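PDB 2FA1: probable transcriptional regulator phnF from Escherichia coli, which is probably a GntR/HutC-type transcriptional regulator, encoded in an operon for alkylphosphonate uptake and C-P lyase, here represented by its C-terminal effector-binding (UTRA) domain. Local coordinates for residues F9-L14 with T53-N58; L14-H19 with T131-D136; S85-L90 with P141-V146; L118-M123 with L148-M153. One frame throughout, in Å; residues are numbered along the deposited sequence.

Contact 1. Residues F9-L14 with T53-N58; sequences FSQNLL and TLRRVN
Strands 9-12 and 53-57 run nearly antiparallel, their directions 154° apart, yet the axes come no closer than 12.2 Å. That is far too wide for backbone pairing, so F9 opposite V57 and Q11 opposite R55 meet through side chains alone. R55 does most of the reaching: its CG lies anti to the backbone N (chi1 170°) and the chain stays extended to NE, which carries the guanidinium across the gap. There, in one conformer of Q11, R55 NH1 donates to Q11 OE1 at 3.2 Å, with the oxygen lying in the guanidinium plane and the N-H...O angle at 151°. The same NH1 also donates to a water 2.8 Å away, and this water in turn donates to S10 O, so one nitrogen ties the arginine to both a side chain and a main-chain carbonyl. NH2 sits obliquely 4.0 Å from F9 CD2; any cation-pi attraction here is weak. Farther along, F9 CZ meets V57 CG2 at 4.2 Å. Strand 9-12 belongs to a small parallel pair with strand 154-159, whereas 53-57 is the end of strand 47-57 in the six-stranded antiparallel sheet. L62 of the adjoining strand 60-69 touches both F9 and V57.

Contact 2. Residues L14-H19 with T131-D136; sequences LDQGSH and TLNHRD
In this UTRA domain, the loop joining strands 9-12 and 23-31 passes over the antiparallel sheet and meets strand 125-135 through an amide-amide pair, Q16 with N133. Q16 NE2 donates to N133 OD1 at 2.9 Å with an N-H...O angle of 150°. The two amides approach from opposite directions with their planes 79° apart. OD1 lies near the plane of the glutamine amide, whereas the donor stands well above the asparagine carbonyl plane and does not follow a lone pair. A fold in the glutamine chain, chi2 -67°, brings its amide to this position. A water closes a second route between the same two side chains: it donates to Q16 OE1 at 2.9 Å and accepts from N133 ND2 at 3.2 Å.

Neither amide depends on this pair alone. Q16 NE2 also donates to L98 O, and Q16 OE1 accepts from R100 NE, so strand 98-109 holds the glutamine as well. The strongest polar partner of N133 is E143 on the adjacent strand 143-150. These bonds at both ends of the Q16 amide define its orientation and fasten the loop to two strands of the sheet. On the asparagine, OD1 accepts the N-H of Q16 NE2, and ND2 gives to E143 OE2.

Contact 3. Residues S85-L90 with P141-V146; sequences SLHDFL and PAEYSV
H87 and E143 form a buried histidine-carboxylate hydrogen bond between helix 86-94 and strand 143-150 of the antiparallel sheet. The side chains come from opposite directions, and H87 NE2 directs its N-H at E143 OE1, with OE2 off to one side. That bond is nearly straight, 3.1 Å from NE2 to OE1 with an N-H...O angle of 170°. OE2 lies at 3.0 Å from the same NE2, but the angle of 121° makes that bond weak. OE1 is in the ring plane of H87, while the nitrogen approaches from above the carboxylate plane. CG of E143 lies anti to the backbone N (chi1 179°), which carries the carboxylate out toward the helix.

Both oxygens have further partners: OE1 bonds H67 ND1 on strand 60-69, and OE2 is also held by N133 of strand 125-135. The buried carboxylate is thus gripped from three elements of the fold, which would be expected to stabilise its negative charge. E143 is itself part of a classic beta bulge: it and A142 both face N133. At the helix start, S85 is the N-cap residue, and L86 N bonds S18 OG. The capping bond itself runs from D88 N to S85 OG, 3.3 Å long.

Contact 4. Residues L118-M123 with L148-M153; sequences LEIPNM and LTRADM
I120 lays a methyl group over one face of the R150 guanidinium, while the charged nitrogens of that group are bound at its edge. I120 CG2 is 3.6 Å from R150 CD and also 3.6 Å from R150 NH1, so the branch covers the arginine from its aliphatic stem to its head. The two side chains slide past each other in opposite directions. A bend at chi3 (64°) turns the head of R150 back toward D152, which it grips side-on: NE donates to D152 OD1 at 3.0 Å and NH2 to D152 OD2 at 2.7 Å. Both oxygens lie close to the guanidinium plane and are met on their syn sides, so this salt bridge fixes the rotation of the group beneath the isoleucine methyl.

At another point of the edge, R150 NH1 donates to a water 2.9 Å away, which also lies 2.6 Å from L118 O and links the arginine to the end of helix 113-118. Deeper in, L118 CD1 packs against the end of strand 143-150, 3.8 Å from L148 O and 4.1 Å from L148 CB. L118 also touches L64 and L126, placing it against strands 60-69 and 125-135. E119, with positive phi, is the C-prime residue here: the backbone N atoms of E119 and I120 bond back to carbonyls of the last helical turn, a Schellman motif that ends helix 113-118.

Contacts 2 and 3 form one polar cluster, their centres about 5 Å apart, joined by N133 with E143 and by neighbouring strands 125-135 and 143-150. Contact 1 lies about 14 Å from contact 2 between centres; they share L14, and R55 packs on H19. Contact 4, about 23 Å from both 2 and 3, uses the far end of strand 143-150 and meets contact 1 through the R56-E119 salt bridge. Contact 1 closes before contacts 3 and 4 open, whereas 2, 3 and 4 interleave along the chain. All four reach the six-stranded antiparallel sheet, so the N-terminal strand and loop, helix 86-94 and the end of helix 113-118 are all secured to one framework.

Contact 1. Residues F9-L14 with T53-N58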
loop_
_atom_site.group_PDB
_atom_site.type_symbol
_atom_site.label_atom_id
_atom_site.label_comp_id
_atom_site.label_asym_id
_atom_site.label_seq_id
_atom_site.Cartn_x
_atom_site.Cartn_y
_atom_site.Cartn_z
ATOM N N PHE A 9 5.827 -6.210 12.219
ATOM C CA PHE A 9 4.838 -7.211 11.742
ATOM C C PHE A 9 4.536 -7.034 10.246
ATOM O O PHE A 9 4.563 -5.915 9.794
ATOM C CB PHE A 9 3.533 -7.034 12.513
ATOM C CG PHE A 9 3.678 -7.284 14.001
ATOM C CD1 PHE A 9 3.724 -6.218 14.880
ATOM C CD2 PHE A 9 3.842 -8.582 14.482
ATOM C CE1 PHE A 9 3.936 -6.404 16.268
ATOM C CE2 PHE A 9 4.014 -8.793 15.886
ATOM C CZ PHE A 9 4.031 -7.726 16.748
ATOM N N SER A 10 4.201 -8.110 9.510
ATOM C CA SER A 10 3.778 -8.015 8.062
ATOM C C SER A 10 2.348 -8.453 7.916
ATOM O O SER A 10 1.941 -9.454 8.532
ATOM C CB SER A 10 4.616 -8.914 7.118
ATOM O OG SER A 10 5.983 -8.540 7.107
ATOM N N GLN A 11 1.517 -7.706 7.182
ATOM C CA GLN A 11 0.128 -8.123 6.906
ATOM C C GLN A 11 -0.085 -8.161 5.393
ATOM O O GLN A 11 0.276 -7.234 4.689
ATOM C CB GLN A 11 -0.961 -7.220 7.578
ATOM C CG GLN A 11 -1.259 -7.443 9.146
ATOM C CD GLN A 11 -2.194 -6.368 9.822
ATOM O OE1 GLN A 11 -2.671 -6.557 10.965
ATOM N NE2 GLN A 11 -2.475 -5.262 9.105
ATOM N N ASN A 12 -0.687 -9.237 4.897
ATOM C CA ASN A 12 -1.019 -9.349 3.490
ATOM C C ASN A 12 -2.100 -8.346 3.056
ATOM O O ASN A 12 -3.226 -8.275 3.583
ATOM C CB ASN A 12 -1.323 -10.830 3.179
ATOM C CG ASN A 12 -1.718 -11.110 1.732
ATOM O OD1 ASN A 12 -2.115 -10.246 0.954
ATOM N ND2 ASN A 12 -1.611 -12.401 1.368
ATOM N N LEU A 13 -1.752 -7.523 2.092
ATOM C CA LEU A 13 -2.626 -6.435 1.654
ATOM C C LEU A 13 -3.902 -7.045 1.100
ATOM O O LEU A 13 -4.962 -6.462 1.216
ATOM C CB LEU A 13 -1.894 -5.553 0.600
ATOM C CG LEU A 13 -2.666 -4.335 0.085
ATOM C CD1 LEU A 13 -2.857 -3.322 1.225
ATOM C CD2 LEU A 13 -1.943 -3.707 -1.048
ATOM N N LEU A 14 -3.818 -8.233 0.524
ATOM C CA LEU A 14 -5.011 -8.822 -0.082
ATOM C C LEU A 14 -5.831 -9.701 0.869
ATOM O O LEU A 14 -6.935 -10.113 0.480
ATOM C CB LEU A 14 -4.665 -9.574 -1.381
ATOM C CG LEU A 14 -3.853 -8.770 -2.394
ATOM C CD1 LEU A 14 -3.049 -9.737 -3.289
ATOM C CD2 LEU A 14 -4.795 -7.814 -3.185
ATOM N N THR A 53 -13.209 -3.110 14.591
ATOM C CA THR A 53 -12.362 -4.184 15.197
ATOM C C THR A 53 -11.011 -3.571 15.497
ATOM O O THR A 53 -10.604 -2.545 14.939
ATOM C CB THR A 53 -12.142 -5.367 14.225
ATOM O OG1 THR A 53 -11.547 -4.917 12.980
ATOM C CG2 THR A 53 -13.571 -6.055 13.803
ATOM N N LEU A 54 -10.299 -4.278 16.407
ATOM C CA LEU A 54 -8.935 -3.783 16.709
ATOM C C LEU A 54 -8.046 -5.006 16.993
ATOM O O LEU A 54 -8.473 -5.962 17.672
ATOM C CB LEU A 54 -9.040 -3.022 17.999
ATOM C CG LEU A 54 -7.756 -2.308 18.472
ATOM C CD1 LEU A 54 -7.312 -1.246 17.578
ATOM C CD2 LEU A 54 -7.931 -1.831 19.878
ATOM N N ARG A 55 -6.814 -4.888 16.502
ATOM C CA ARG A 55 -5.780 -5.959 16.790
ATOM C C ARG A 55 -4.828 -5.283 17.809
ATOM O O ARG A 55 -4.336 -4.111 17.554
ATOM C CB ARG A 55 -5.094 -6.317 15.486
ATOM C CG ARG A 55 -3.870 -7.215 15.832
ATOM C CD ARG A 55 -3.021 -7.575 14.582
ATOM N NE ARG A 55 -1.902 -8.449 14.989
ATOM C CZ ARG A 55 -0.945 -8.837 14.149
ATOM N NH1 ARG A 55 -0.957 -8.404 12.901
ATOM N NH2 ARG A 55 0.019 -9.633 14.558
ATOM N N ARG A 56 -4.479 -6.028 18.882
ATOM C CA ARG A 56 -3.506 -5.516 19.865
ATOM C C ARG A 56 -2.495 -6.623 20.027
ATOM O O ARG A 56 -2.809 -7.815 19.795
ATOM C CB ARG A 56 -4.143 -5.348 21.207
ATOM C CG ARG A 56 -5.154 -4.193 21.276
ATOM C CD ARG A 56 -5.723 -4.021 22.792
ATOM N NE ARG A 56 -6.580 -2.829 22.838
ATOM C CZ ARG A 56 -6.199 -1.569 23.044
ATOM N NH1 ARG A 56 -4.932 -1.239 23.392
ATOM N NH2 ARG A 56 -7.133 -0.605 22.936
ATOM N N VAL A 57 -1.330 -6.237 20.451
ATOM C CA VAL A 57 -0.270 -7.223 20.856
ATOM C C VAL A 57 0.322 -6.744 22.189
ATOM O O VAL A 57 0.744 -5.608 22.334
ATOM C CB VAL A 57 0.791 -7.306 19.829
ATOM C CG1 VAL A 57 1.966 -8.175 20.339
ATOM C CG2 VAL A 57 0.249 -7.858 18.458
ATOM N N ASN A 58 0.215 -7.595 23.205
ATOM C CA ASN A 58 0.527 -7.262 24.598
ATOM C C ASN A 58 -0.101 -5.929 25.013
ATOM O O ASN A 58 0.539 -5.110 25.606
ATOM C CB ASN A 58 2.085 -7.302 24.800
ATOM C CG ASN A 58 2.524 -8.737 24.990
ATOM O OD1 ASN A 58 1.738 -9.532 25.530
ATOM N ND2 ASN A 58 3.685 -9.138 24.416
HETATM O O HOH W 1 0.667 -9.588 10.985
#

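Contact 2. Residues L14-H19 with T131-D136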
loop_
_atom_site.group_PDB
_atom_site.type_symbol
_atom_site.label_atom_id
_atom_site.label_comp_id
_atom_site.label_asym_id
_atom_site.label_seq_id
_atom_site.Cartn_x
_atom_site.Cartn_y
_atom_site.Cartn_z
ATOM N N LEU A 14 -3.818 -8.233 0.524
ATOM C CA LEU A 14 -5.011 -8.822 -0.082
ATOM C C LEU A 14 -5.831 -9.701 0.869
ATOM O O LEU A 14 -6.935 -10.113 0.480
ATOM C CB LEU A 14 -4.665 -9.574 -1.381
ATOM C CG LEU A 14 -3.853 -8.770 -2.394
ATOM C CD1 LEU A 14 -3.049 -9.737 -3.289
ATOM C CD2 LEU A 14 -4.795 -7.814 -3.185
ATOM N N ASP A 15 -5.324 -9.942 2.089
ATOM C CA ASP A 15 -6.117 -10.563 3.178
ATOM C C ASP A 15 -7.343 -9.707 3.395
ATOM O O ASP A 15 -7.236 -8.496 3.507
ATOM C CB ASP A 15 -5.362 -10.708 4.503
ATOM C CG ASP A 15 -4.506 -11.981 4.574
ATOM O OD1 ASP A 15 -3.501 -11.975 5.319
ATOM O OD2 ASP A 15 -4.831 -12.991 3.914
ATOM N N GLN A 16 -8.504 -10.371 3.423
ATOM C CA GLN A 16 -9.825 -9.762 3.576
ATOM C C GLN A 16 -10.223 -9.621 5.045
ATOM O O GLN A 16 -9.942 -10.507 5.856
ATOM C CB GLN A 16 -10.868 -10.617 2.838
ATOM C CG GLN A 16 -10.859 -10.585 1.300
ATOM C CD GLN A 16 -11.254 -9.215 0.723
ATOM O OE1 GLN A 16 -10.512 -8.209 0.872
ATOM N NE2 GLN A 16 -12.403 -9.164 0.065
ATOM N N GLY A 17 -10.842 -8.485 5.392
ATOM C CA GLY A 17 -11.463 -8.295 6.711
ATOM C C GLY A 17 -10.489 -7.912 7.806
ATOM O O GLY A 17 -9.781 -6.894 7.693
ATOM N N SER A 18 -10.438 -8.720 8.866
ATOM C CA SER A 18 -9.718 -8.362 10.108
ATOM C C SER A 18 -8.786 -9.526 10.494
ATOM O O SER A 18 -8.983 -10.602 10.004
ATOM C CB SER A 18 -10.732 -8.062 11.244
ATOM O OG SER A 18 -11.448 -9.239 11.697
ATOM N N HIS A 19 -7.755 -9.310 11.341
ATOM C CA HIS A 19 -6.822 -10.434 11.746
ATOM C C HIS A 19 -7.502 -11.536 12.613
ATOM O O HIS A 19 -8.375 -11.216 13.391
ATOM C CB HIS A 19 -5.714 -9.794 12.600
ATOM C CG HIS A 19 -4.572 -10.707 12.899
ATOM N ND1 HIS A 19 -4.456 -11.393 14.089
ATOM C CD2 HIS A 19 -3.477 -11.028 12.170
ATOM C CE1 HIS A 19 -3.344 -12.096 14.080
ATOM N NE2 HIS A 19 -2.752 -11.923 12.917
ATOM N N THR A 131 -11.010 -0.095 1.448
ATOM C CA THR A 131 -11.326 -1.119 0.450
ATOM C C THR A 131 -12.825 -1.208 0.211
ATOM O O THR A 131 -13.569 -1.007 1.093
ATOM C CB THR A 131 -10.774 -2.508 0.839
ATOM O OG1 THR A 131 -11.467 -3.066 1.956
ATOM C CG2 THR A 131 -9.274 -2.486 1.279
ATOM N N LEU A 132 -13.243 -1.510 -1.028
ATOM C CA LEU A 132 -14.619 -1.832 -1.394
ATOM C C LEU A 132 -14.653 -3.299 -1.791
ATOM O O LEU A 132 -13.784 -3.812 -2.585
ATOM C CB LEU A 132 -15.049 -1.025 -2.641
ATOM C CG LEU A 132 -15.500 0.359 -2.269
ATOM C CD1 LEU A 132 -15.928 1.043 -3.589
ATOM C CD2 LEU A 132 -16.671 0.339 -1.284
ATOM N N ASN A 133 -15.633 -4.011 -1.204
ATOM C CA ASN A 133 -15.721 -5.461 -1.310
ATOM C C ASN A 133 -17.151 -5.777 -1.729
ATOM O O ASN A 133 -18.096 -5.002 -1.454
ATOM C CB ASN A 133 -15.436 -6.158 0.036
ATOM C CG ASN A 133 -14.010 -5.979 0.493
ATOM O OD1 ASN A 133 -13.042 -6.330 -0.179
ATOM N ND2 ASN A 133 -13.857 -5.403 1.687
ATOM N N HIS A 134 -17.260 -6.863 -2.494
ATOM C CA HIS A 134 -18.511 -7.210 -3.226
ATOM C C HIS A 134 -18.796 -8.677 -2.999
ATOM O O HIS A 134 -17.873 -9.456 -2.755
ATOM C CB HIS A 134 -18.265 -6.982 -4.741
ATOM C CG HIS A 134 -18.281 -5.519 -5.118
ATOM N ND1 HIS A 134 -17.153 -4.717 -5.033
ATOM C CD2 HIS A 134 -19.288 -4.708 -5.528
ATOM C CE1 HIS A 134 -17.471 -3.484 -5.399
ATOM N NE2 HIS A 134 -18.751 -3.448 -5.708
ATOM N N ARG A 135 -20.085 -9.005 -2.946
ATOM C CA ARG A 135 -20.502 -10.411 -3.048
ATOM C C ARG A 135 -20.400 -10.675 -4.540
ATOM O O ARG A 135 -20.979 -9.919 -5.380
ATOM C CB ARG A 135 -21.950 -10.642 -2.624
ATOM C CG ARG A 135 -22.256 -10.253 -1.238
ATOM C CD ARG A 135 -23.767 -10.486 -0.919
ATOM N NE ARG A 135 -24.166 -11.824 -1.351
ATOM C CZ ARG A 135 -25.300 -12.439 -1.002
ATOM N NH1 ARG A 135 -26.195 -11.810 -0.250
ATOM N NH2 ARG A 135 -25.537 -13.682 -1.455
ATOM N N ASP A 136 -19.610 -11.688 -4.852
ATOM C CA ASP A 136 -19.590 -12.313 -6.183
ATOM C C ASP A 136 -20.569 -11.666 -7.164
ATOM O O ASP A 136 -21.778 -11.972 -7.168
ATOM C CB ASP A 136 -19.872 -13.806 -6.052
ATOM C CG ASP A 136 -18.614 -14.620 -5.795
ATOM O OD1 ASP A 136 -18.261 -15.435 -6.687
ATOM O OD2 ASP A 136 -17.990 -14.455 -4.721
HETATM O O HOH W 2 -10.992 -6.095 2.804
#

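Contact 3. Residues S85-L90 with P141-V146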
loop_
_atom_site.group_PDB
_atom_site.type_symbol
_atom_site.label_atom_id
_atom_site.label_comp_id
_atom_site.label_asym_id
_atom_site.label_seq_id
_atom_site.Cartn_x
_atom_site.Cartn_y
_atom_site.Cartn_z
ATOM N N SER A 85 -11.346 -13.443 12.675
ATOM C CA SER A 85 -11.405 -12.908 11.389
ATOM C C SER A 85 -12.894 -12.604 11.115
ATOM O O SER A 85 -13.686 -13.559 11.005
ATOM C CB SER A 85 -10.933 -13.896 10.338
ATOM O OG SER A 85 -11.128 -13.361 9.040
ATOM N N LEU A 86 -13.236 -11.330 10.899
ATOM C CA LEU A 86 -14.665 -10.984 10.562
ATOM C C LEU A 86 -15.074 -11.586 9.202
ATOM O O LEU A 86 -16.234 -12.071 9.047
ATOM C CB LEU A 86 -14.839 -9.443 10.519
ATOM C CG LEU A 86 -16.234 -8.971 10.108
ATOM C CD1 LEU A 86 -17.305 -9.525 11.023
ATOM C CD2 LEU A 86 -16.258 -7.410 10.208
ATOM N N HIS A 87 -14.191 -11.623 8.181
ATOM C CA HIS A 87 -14.634 -12.208 6.907
ATOM C C HIS A 87 -14.825 -13.733 7.004
ATOM O O HIS A 87 -15.811 -14.262 6.470
ATOM C CB HIS A 87 -13.768 -11.722 5.766
ATOM C CG HIS A 87 -14.008 -10.267 5.429
ATOM N ND1 HIS A 87 -13.514 -9.677 4.282
ATOM C CD2 HIS A 87 -14.732 -9.310 6.058
ATOM C CE1 HIS A 87 -13.906 -8.411 4.238
ATOM N NE2 HIS A 87 -14.646 -8.163 5.301
ATOM N N ASP A 88 -13.972 -14.403 7.799
ATOM C CA ASP A 88 -14.147 -15.837 8.018
ATOM C C ASP A 88 -15.471 -16.075 8.788
ATOM O O ASP A 88 -16.197 -17.004 8.470
ATOM C CB ASP A 88 -12.961 -16.451 8.756
ATOM C CG ASP A 88 -11.665 -16.462 7.938
ATOM O OD1 ASP A 88 -11.690 -16.288 6.709
ATOM O OD2 ASP A 88 -10.602 -16.651 8.582
ATOM N N PHE A 89 -15.768 -15.259 9.787
ATOM C CA PHE A 89 -17.020 -15.393 10.531
ATOM C C PHE A 89 -18.205 -15.220 9.587
ATOM O O PHE A 89 -19.107 -16.042 9.578
ATOM C CB PHE A 89 -17.090 -14.297 11.579
ATOM C CG PHE A 89 -18.389 -14.320 12.379
ATOM C CD1 PHE A 89 -18.611 -15.277 13.336
ATOM C CD2 PHE A 89 -19.374 -13.378 12.118
ATOM C CE1 PHE A 89 -19.819 -15.301 14.024
ATOM C CE2 PHE A 89 -20.572 -13.382 12.850
ATOM C CZ PHE A 89 -20.748 -14.339 13.793
ATOM N N LEU A 90 -18.207 -14.147 8.800
ATOM C CA LEU A 90 -19.336 -13.929 7.857
ATOM C C LEU A 90 -19.496 -15.135 6.895
ATOM O O LEU A 90 -20.642 -15.614 6.644
ATOM C CB LEU A 90 -19.036 -12.691 7.072
ATOM C CG LEU A 90 -20.094 -12.312 6.016
ATOM C CD1 LEU A 90 -21.500 -12.114 6.630
ATOM C CD2 LEU A 90 -19.698 -11.069 5.132
ATOM N N PRO A 141 -21.444 -2.270 -3.888
ATOM C CA PRO A 141 -20.533 -3.017 -2.969
ATOM C C PRO A 141 -21.308 -3.535 -1.747
ATOM O O PRO A 141 -22.398 -3.008 -1.451
ATOM C CB PRO A 141 -19.482 -1.985 -2.521
ATOM C CG PRO A 141 -19.733 -0.758 -3.348
ATOM C CD PRO A 141 -21.079 -0.846 -4.049
ATOM N N ALA A 142 -20.728 -4.537 -1.082
ATOM C CA ALA A 142 -21.332 -5.117 0.106
ATOM C C ALA A 142 -20.767 -4.378 1.311
ATOM O O ALA A 142 -21.468 -4.165 2.296
ATOM C CB ALA A 142 -21.056 -6.630 0.214
ATOM N N GLU A 143 -19.487 -3.998 1.228
ATOM C CA GLU A 143 -18.783 -3.572 2.475
ATOM C C GLU A 143 -17.708 -2.553 2.089
ATOM O O GLU A 143 -17.032 -2.763 1.061
ATOM C CB GLU A 143 -18.085 -4.721 3.169
ATOM C CG GLU A 143 -17.278 -4.317 4.512
ATOM C CD GLU A 143 -16.067 -5.140 4.760
ATOM O OE1 GLU A 143 -15.667 -5.289 5.908
ATOM O OE2 GLU A 143 -15.361 -5.589 3.842
ATOM N N TYR A 144 -17.599 -1.503 2.911
ATOM C CA TYR A 144 -16.528 -0.495 2.758
ATOM C C TYR A 144 -15.753 -0.611 4.086
ATOM O O TYR A 144 -16.415 -0.527 5.148
ATOM C CB TYR A 144 -17.188 0.850 2.735
ATOM C CG TYR A 144 -16.269 2.042 2.819
ATOM C CD1 TYR A 144 -15.097 2.062 2.024
ATOM C CD2 TYR A 144 -16.561 3.109 3.634
ATOM C CE1 TYR A 144 -14.225 3.267 2.008
ATOM C CE2 TYR A 144 -15.677 4.269 3.654
ATOM C CZ TYR A 144 -14.551 4.306 2.847
ATOM O OH TYR A 144 -13.692 5.417 2.820
ATOM N N SER A 145 -14.410 -0.710 3.988
ATOM C CA SER A 145 -13.674 -0.795 5.269
ATOM C C SER A 145 -12.546 0.202 5.232
ATOM O O SER A 145 -11.959 0.455 4.169
ATOM C CB SER A 145 -13.157 -2.179 5.512
ATOM O OG SER A 145 -12.083 -2.503 4.708
ATOM N N VAL A 146 -12.205 0.732 6.405
ATOM C CA VAL A 146 -11.131 1.694 6.479
ATOM C C VAL A 146 -10.246 1.213 7.629
ATOM O O VAL A 146 -10.728 1.217 8.780
ATOM C CB VAL A 146 -11.696 3.057 6.895
ATOM C CG1 VAL A 146 -10.525 4.199 7.007
ATOM C CG2 VAL A 146 -12.898 3.511 5.971
#

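Contact 4. Residues L118-M123 with L148-M153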
loop_
_atom_site.group_PDB
_atom_site.type_symbol
_atom_site.label_atom_id
_atom_site.label_comp_id
_atom_site.label_asym_id
_atom_site.label_seq_id
_atom_site.Cartn_x
_atom_site.Cartn_y
_atom_site.Cartn_z
ATOM N N LEU A 118 -6.154 4.629 18.577
ATOM C CA LEU A 118 -4.971 3.796 18.415
ATOM C C LEU A 118 -3.998 4.043 19.531
ATOM O O LEU A 118 -2.936 3.386 19.533
ATOM C CB LEU A 118 -4.250 4.011 17.078
ATOM C CG LEU A 118 -4.854 3.259 15.887
ATOM C CD1 LEU A 118 -4.171 3.663 14.637
ATOM C CD2 LEU A 118 -4.547 1.771 16.047
ATOM N N GLU A 119 -4.351 4.929 20.497
ATOM C CA GLU A 119 -3.565 5.137 21.688
ATOM C C GLU A 119 -2.115 5.501 21.319
ATOM O O GLU A 119 -1.097 4.816 21.759
ATOM C CB GLU A 119 -3.635 3.883 22.622
ATOM C CG GLU A 119 -5.107 3.559 22.969
ATOM C CD GLU A 119 -5.295 2.178 23.656
ATOM O OE1 GLU A 119 -4.266 1.469 23.700
ATOM O OE2 GLU A 119 -6.451 1.873 24.085
ATOM N N ILE A 120 -1.991 6.542 20.494
ATOM C CA ILE A 120 -0.643 6.990 20.024
ATOM C C ILE A 120 -0.505 8.472 20.138
ATOM O O ILE A 120 -1.508 9.118 20.218
ATOM C CB ILE A 120 -0.389 6.574 18.578
ATOM C CG1 ILE A 120 -1.598 6.947 17.755
ATOM C CG2 ILE A 120 -0.073 5.018 18.550
ATOM C CD1 ILE A 120 -1.524 6.650 16.360
ATOM N N PRO A 121 0.729 9.009 20.121
ATOM C CA PRO A 121 0.957 10.427 20.211
ATOM C C PRO A 121 0.517 11.170 18.984
ATOM O O PRO A 121 0.393 10.611 17.848
ATOM C CB PRO A 121 2.494 10.555 20.369
ATOM C CG PRO A 121 3.055 9.338 20.151
ATOM C CD PRO A 121 1.988 8.260 20.031
ATOM N N ASN A 122 0.253 12.449 19.228
ATOM C CA ASN A 122 -0.026 13.367 18.184
ATOM C C ASN A 122 1.024 13.230 17.063
ATOM O O ASN A 122 2.223 13.135 17.315
ATOM C CB ASN A 122 -0.050 14.773 18.814
ATOM C CG ASN A 122 -0.590 15.786 17.871
ATOM O OD1 ASN A 122 -1.511 15.488 17.100
ATOM N ND2 ASN A 122 0.011 16.974 17.862
ATOM N N MET A 123 0.540 13.194 15.823
ATOM C CA MET A 123 1.355 13.198 14.573
ATOM C C MET A 123 2.047 11.840 14.246
ATOM O O MET A 123 2.819 11.701 13.271
ATOM C CB MET A 123 2.361 14.374 14.565
ATOM C CG MET A 123 1.592 15.713 14.729
ATOM S SD MET A 123 0.441 16.077 13.381
ATOM C CE MET A 123 1.630 16.312 12.101
ATOM N N LEU A 148 -6.732 1.563 9.857
ATOM C CA LEU A 148 -5.689 2.541 10.248
ATOM C C LEU A 148 -4.703 1.732 11.088
ATOM O O LEU A 148 -5.099 1.053 12.036
ATOM C CB LEU A 148 -6.265 3.670 11.146
ATOM C CG LEU A 148 -7.344 4.512 10.480
ATOM C CD1 LEU A 148 -7.788 5.402 11.602
ATOM C CD2 LEU A 148 -6.659 5.242 9.422
ATOM N N THR A 149 -3.451 1.659 10.596
ATOM C CA THR A 149 -2.420 0.846 11.205
ATOM C C THR A 149 -1.191 1.638 11.526
ATOM O O THR A 149 -0.675 2.366 10.716
ATOM C CB THR A 149 -1.878 -0.249 10.286
ATOM O OG1 THR A 149 -1.531 0.314 8.988
ATOM C CG2 THR A 149 -2.828 -1.396 10.068
ATOM N N ARG A 150 -0.659 1.415 12.717
ATOM C CA ARG A 150 0.541 2.148 13.118
ATOM C C ARG A 150 1.674 1.769 12.153
ATOM O O ARG A 150 2.072 0.598 12.005
ATOM C CB ARG A 150 0.948 1.625 14.551
ATOM C CG ARG A 150 0.124 2.327 15.675
ATOM C CD ARG A 150 0.706 1.812 17.041
ATOM N NE ARG A 150 2.118 2.225 17.237
ATOM C CZ ARG A 150 2.687 2.328 18.449
ATOM N NH1 ARG A 150 1.985 2.206 19.583
ATOM N NH2 ARG A 150 3.977 2.732 18.555
ATOM N N ALA A 151 2.173 2.778 11.443
ATOM C CA ALA A 151 3.169 2.477 10.457
ATOM C C ALA A 151 4.518 2.127 11.065
ATOM O O ALA A 151 5.369 1.551 10.363
ATOM C CB ALA A 151 3.299 3.661 9.522
ATOM N N ASP A 152 4.717 2.450 12.361
ATOM C CA ASP A 152 5.926 1.969 12.994
ATOM C C ASP A 152 5.936 0.475 13.350
ATOM O O ASP A 152 6.998 -0.020 13.798
ATOM C CB ASP A 152 6.326 2.857 14.186
ATOM C CG ASP A 152 5.321 2.843 15.317
ATOM O OD1 ASP A 152 4.196 2.407 15.085
ATOM O OD2 ASP A 152 5.615 3.326 16.451
ATOM N N MET A 153 4.837 -0.250 13.124
ATOM C CA MET A 153 4.685 -1.628 13.573
ATOM C C MET A 153 4.192 -2.608 12.489
ATOM O O MET A 153 4.299 -3.844 12.581
ATOM C CB MET A 153 3.740 -1.646 14.786
ATOM C CG MET A 153 4.276 -0.892 15.979
ATOM S SD MET A 153 5.605 -1.819 16.785
ATOM C CE MET A 153 4.754 -3.345 16.847
HETATM O O HOH W 3 -0.876 1.801 20.048
#